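Local coordinates for protein dihydrodipicolinate synthase (Rhodopseudomonas palustris, PDB 3DZ1) that probably acts as a 4-hydroxy-tetrahydrodipicolinate synthase, a pyruvate-using TIM-barrel lyase of the DapA family assigned to lysine biosynthesis, at residues G11-A16 with S76-V81; I26-I31 with A67-K72. All coordinates share one frame; numbering follows the deposited sequence.

Interaction 1 (G11-A16 with S76-V81); sequences GTFAIA and SMQVIV
The apolar part of this contact is the Phe13 ring against the Ile80 side chain, and it is narrow: CE2 of Phe13 lies 3.6 Å from CD1 of Ile80, and CD2 of the same ring 3.7 Å from that methyl. The two side chains run at about a right angle, with the methyl reaching the ring obliquely. Phe13 carries CG anti to its carbonyl carbon (chi1 -86°), a torsion that swings the ring across a CA-CA gap of 8.6 Å between Phe13 and Gln78. Both Phe13 and Ile80 also touch Met217, a predicted pyruvate-binding residue.

Polar atoms meet the ring only through van der Waals contact. The backbone O of Gln78 is 3.7 Å from CE2 of Phe13, and OE1 of Gln78, at the end of an extended chain, is 3.8 Å from CZ of Phe13. Ring and amide planes are inclined by 49°, which rules out a parallel stack. With a leucine in place of Phe13, the Ile80 methyl and Gln78 would probably lose the ring carbons CE2 and CZ that now touch them, leaving a gap inside the barrel.

The two strands are next-but-one neighbours, with 45-48 running between 11-15 and 78-82. On its other flank, strand 11-15 is hydrogen-bonded through Phe13 to Ala216 and Thr218 of strand 215-218, closing the barrel. Helix 28-40 packs against both segments, its Tyr38 touched by Ala14 and Ala16, its Thr35 and Ala39 by Met77.

Interaction 2 (I26-I31 with A67-K72); sequences IDDVSI and ATRFIK
The first turn of helix 28-40 meets the C-terminal half of helix 60-73, the backbones coming nearest at Ile31 and Phe70, whose CA atoms are 6.7 Å apart. These are successive outer helices of the TIM barrel, following strands 11-15 and 45-48. Ile31 is the apolar centre. Its CG2 methyl, the branch anti to the backbone N, reaches over the middle of one face of the Phe70 ring, 3.4 Å from the centroid and 8° off the normal, a CH-pi contact of nearly perpendicular approach. The same CG2 of Ile31 also packs 3.5 Å from CG of Arg69, and is thus held between a ring and an aliphatic chain.

Arg69 bends at chi2 (87°) and lays its guanidinium against Asp28. CB of Asp28 stands over the centre of one guanidinium face, 3.6 Å from CZ of Arg69, and the carboxylate and guanidinium planes stack 21° apart. OD1 of Asp28 is 4.0 Å from NE of Arg69, a long salt bridge in which no N-H points at the oxygen. The stronger partner of Arg69 is Asp32, one turn along helix 28-40, whose OD2 forms a salt bridge with NH2.

Asp27 is the N-cap of helix 28-40: Ser30 N donates to OD1 of Asp27 over 3.1 Å, and Ser30 OG donates to OD2 of Asp27 over 2.6 Å, each from above the carboxylate plane. Ser276 N is a further partner of Ser30 OG.

The chemistry is therefore graded, from buried CH-pi packing at Ile31 and Phe70 to a partly exposed charged pair, Asp28 and Arg69. There the Asp28 attraction is probably mainly electrostatic, while Asp32 probably supplies the directional pairing.

In the fold
Both interactions belong to the first part of a TIM barrel, their centres about 13 Å apart: interaction 1 lies within the barrel, its centre about 8 Å from the chain centre, and interaction 2 in the surrounding helical layer, about 17 Å out. Along the chain the order is strand 11-15, helix 28-40, helix 60-73, strand 78-82, so interaction 2 falls wholly between the two segments of interaction 1. The layers touch directly: Ala16 CB is 3.7 Å from Phe70 CZ, and Val79 CG1 is 3.8 Å from Ile71 CG1. At these points helix 60-73 packs against strand 78-82 and against segment 11-16, with the predicted pyruvate site on the barrel side.

Interaction 1 (G11-A16 with S76-V81)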
# COMPACT_ATOMS: atom_id res chain seq x y z
N GLY A 11 5.45 25.56 22.98
CA GLY A 11 4.47 25.23 24.00
C GLY A 11 3.55 24.09 23.61
O GLY A 11 3.97 23.14 22.95
N THR A 12 2.29 24.19 24.01
CA THR A 12 1.34 23.14 23.71
C THR A 12 0.17 23.62 22.85
O THR A 12 -0.52 24.57 23.22
CB THR A 12 0.78 22.53 25.02
OG1 THR A 12 1.87 22.05 25.82
CG2 THR A 12 -0.16 21.37 24.71
N PHE A 13 -0.02 22.98 21.70
CA PHE A 13 -1.13 23.31 20.82
C PHE A 13 -2.11 22.14 20.90
O PHE A 13 -1.74 21.00 20.62
CB PHE A 13 -0.67 23.46 19.36
CG PHE A 13 -0.17 24.84 19.02
CD1 PHE A 13 0.95 25.37 19.66
CD2 PHE A 13 -0.82 25.60 18.06
CE1 PHE A 13 1.41 26.64 19.35
CE2 PHE A 13 -0.36 26.88 17.73
CZ PHE A 13 0.76 27.40 18.38
N ALA A 14 -3.34 22.41 21.29
CA ALA A 14 -4.33 21.34 21.41
C ALA A 14 -5.01 21.06 20.07
O ALA A 14 -5.42 21.97 19.37
CB ALA A 14 -5.36 21.71 22.47
N ILE A 15 -5.13 19.78 19.71
CA ILE A 15 -5.82 19.41 18.48
C ILE A 15 -7.27 19.19 18.90
O ILE A 15 -7.58 18.25 19.62
CB ILE A 15 -5.27 18.12 17.87
CG1 ILE A 15 -3.77 18.27 17.60
CG2 ILE A 15 -6.01 17.82 16.56
CD1 ILE A 15 -3.10 17.02 17.06
N ALA A 16 -8.14 20.08 18.45
CA ALA A 16 -9.54 20.03 18.81
C ALA A 16 -10.45 19.13 17.99
O ALA A 16 -10.43 19.16 16.76
CB ALA A 16 -10.12 21.44 18.81
N SER A 76 -7.00 34.85 22.44
CA SER A 76 -5.63 34.93 22.97
C SER A 76 -4.70 33.81 22.51
O SER A 76 -3.58 33.69 23.01
CB SER A 76 -5.66 34.95 24.50
OG SER A 76 -6.16 33.73 25.01
N MSE A 77 -5.17 32.98 21.58
CA MSE A 77 -4.36 31.87 21.09
C MSE A 77 -4.30 31.84 19.57
O MSE A 77 -5.17 32.37 18.89
CB MSE A 77 -4.93 30.53 21.58
CG MSE A 77 -4.96 30.37 23.09
SE MSE A 77 -5.67 28.64 23.57
CE MSE A 77 -7.52 28.92 23.03
N GLN A 78 -3.26 31.20 19.04
CA GLN A 78 -3.10 31.08 17.60
C GLN A 78 -3.84 29.82 17.16
O GLN A 78 -3.61 28.74 17.69
CB GLN A 78 -1.61 30.98 17.26
CG GLN A 78 -0.78 32.16 17.75
CD GLN A 78 0.70 32.03 17.42
OE1 GLN A 78 1.36 31.08 17.85
NE2 GLN A 78 1.22 32.99 16.66
N VAL A 79 -4.75 29.97 16.19
CA VAL A 79 -5.51 28.83 15.70
C VAL A 79 -5.04 28.40 14.31
O VAL A 79 -4.97 29.21 13.39
CB VAL A 79 -7.03 29.14 15.65
CG1 VAL A 79 -7.78 28.00 14.97
CG2 VAL A 79 -7.55 29.32 17.06
N ILE A 80 -4.73 27.12 14.19
CA ILE A 80 -4.25 26.55 12.93
C ILE A 80 -5.36 25.70 12.32
O ILE A 80 -5.91 24.83 12.98
CB ILE A 80 -3.01 25.68 13.18
CG1 ILE A 80 -1.90 26.54 13.77
CG2 ILE A 80 -2.56 25.02 11.88
CD1 ILE A 80 -0.77 25.74 14.37
N VAL A 81 -5.69 25.96 11.06
CA VAL A 81 -6.74 25.21 10.40
C VAL A 81 -6.16 24.21 9.41
O VAL A 81 -5.33 24.56 8.56
CB VAL A 81 -7.71 26.15 9.65
CG1 VAL A 81 -8.85 25.34 9.03
CG2 VAL A 81 -8.26 27.20 10.61

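Interaction 2 (I26-I31 with A67-K72)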
# COMPACT_ATOMS: atom_id res chain seq x y z
N ILE A 26 -23.47 19.87 14.69
CA ILE A 26 -22.35 20.52 15.37
C ILE A 26 -22.80 21.15 16.69
O ILE A 26 -23.82 21.84 16.74
CB ILE A 26 -21.74 21.59 14.46
CG1 ILE A 26 -21.30 20.94 13.14
CG2 ILE A 26 -20.56 22.26 15.15
CD1 ILE A 26 -20.89 21.93 12.07
N ASP A 27 -22.04 20.89 17.75
CA ASP A 27 -22.35 21.42 19.07
C ASP A 27 -21.48 22.65 19.34
O ASP A 27 -20.36 22.52 19.84
CB ASP A 27 -22.07 20.32 20.12
CG ASP A 27 -22.28 20.80 21.55
OD1 ASP A 27 -22.61 21.98 21.76
OD2 ASP A 27 -22.10 19.97 22.47
N ASP A 28 -22.00 23.83 19.00
CA ASP A 28 -21.26 25.08 19.17
C ASP A 28 -20.95 25.47 20.61
O ASP A 28 -19.93 26.10 20.88
CB ASP A 28 -22.01 26.23 18.49
CG ASP A 28 -21.97 26.13 16.98
OD1 ASP A 28 -20.86 26.03 16.42
OD2 ASP A 28 -23.05 26.15 16.35
N VAL A 29 -21.85 25.11 21.52
CA VAL A 29 -21.65 25.42 22.93
C VAL A 29 -20.37 24.73 23.41
O VAL A 29 -19.58 25.32 24.15
CB VAL A 29 -22.84 24.92 23.77
CG1 VAL A 29 -22.63 25.26 25.23
CG2 VAL A 29 -24.14 25.54 23.26
N SER A 30 -20.18 23.49 22.99
CA SER A 30 -19.00 22.71 23.36
C SER A 30 -17.74 23.24 22.69
O SER A 30 -16.65 23.14 23.26
CB SER A 30 -19.21 21.24 23.03
OG SER A 30 -20.10 20.64 23.96
N ILE A 31 -17.87 23.78 21.49
CA ILE A 31 -16.71 24.34 20.81
C ILE A 31 -16.17 25.48 21.67
O ILE A 31 -14.96 25.59 21.88
CB ILE A 31 -17.06 24.86 19.40
CG1 ILE A 31 -17.32 23.68 18.47
CG2 ILE A 31 -15.93 25.73 18.86
CD1 ILE A 31 -17.76 24.07 17.07
N ALA A 67 -14.39 25.99 11.84
CA ALA A 67 -13.11 26.66 11.89
C ALA A 67 -13.29 28.09 12.38
O ALA A 67 -12.52 28.57 13.21
CB ALA A 67 -12.47 26.67 10.51
N THR A 68 -14.32 28.77 11.87
CA THR A 68 -14.60 30.15 12.25
C THR A 68 -14.98 30.28 13.73
O THR A 68 -14.52 31.19 14.41
CB THR A 68 -15.74 30.76 11.40
OG1 THR A 68 -15.36 30.73 10.02
CG2 THR A 68 -16.00 32.20 11.80
N ARG A 69 -15.82 29.37 14.21
CA ARG A 69 -16.25 29.39 15.60
C ARG A 69 -15.03 29.35 16.52
O ARG A 69 -14.93 30.12 17.47
CB ARG A 69 -17.15 28.19 15.90
CG ARG A 69 -17.79 28.22 17.28
CD ARG A 69 -19.09 29.00 17.27
NE ARG A 69 -19.69 29.12 18.59
CZ ARG A 69 -20.91 29.60 18.82
NH1 ARG A 69 -21.66 29.99 17.80
NH2 ARG A 69 -21.37 29.70 20.05
N PHE A 70 -14.10 28.43 16.23
CA PHE A 70 -12.88 28.28 17.02
C PHE A 70 -11.98 29.51 16.93
O PHE A 70 -11.45 29.97 17.94
CB PHE A 70 -12.09 27.06 16.55
CG PHE A 70 -12.54 25.76 17.16
CD1 PHE A 70 -12.35 25.51 18.51
CD2 PHE A 70 -13.13 24.77 16.37
CE1 PHE A 70 -12.73 24.29 19.08
CE2 PHE A 70 -13.51 23.55 16.93
CZ PHE A 70 -13.32 23.31 18.28
N ILE A 71 -11.81 30.02 15.71
CA ILE A 71 -10.96 31.19 15.50
C ILE A 71 -11.46 32.39 16.30
O ILE A 71 -10.68 33.06 16.98
CB ILE A 71 -10.89 31.56 14.00
CG1 ILE A 71 -10.20 30.43 13.22
CG2 ILE A 71 -10.10 32.84 13.81
CD1 ILE A 71 -10.19 30.62 11.72
N LYS A 72 -12.75 32.66 16.22
CA LYS A 72 -13.33 33.80 16.93
C LYS A 72 -13.31 33.67 18.44
O LYS A 72 -13.22 34.67 19.16
CB LYS A 72 -14.77 34.02 16.45
CG LYS A 72 -14.89 34.31 14.96
CD LYS A 72 -14.10 35.55 14.59
CE LYS A 72 -14.26 35.89 13.12
NZ LYS A 72 -13.49 37.11 12.76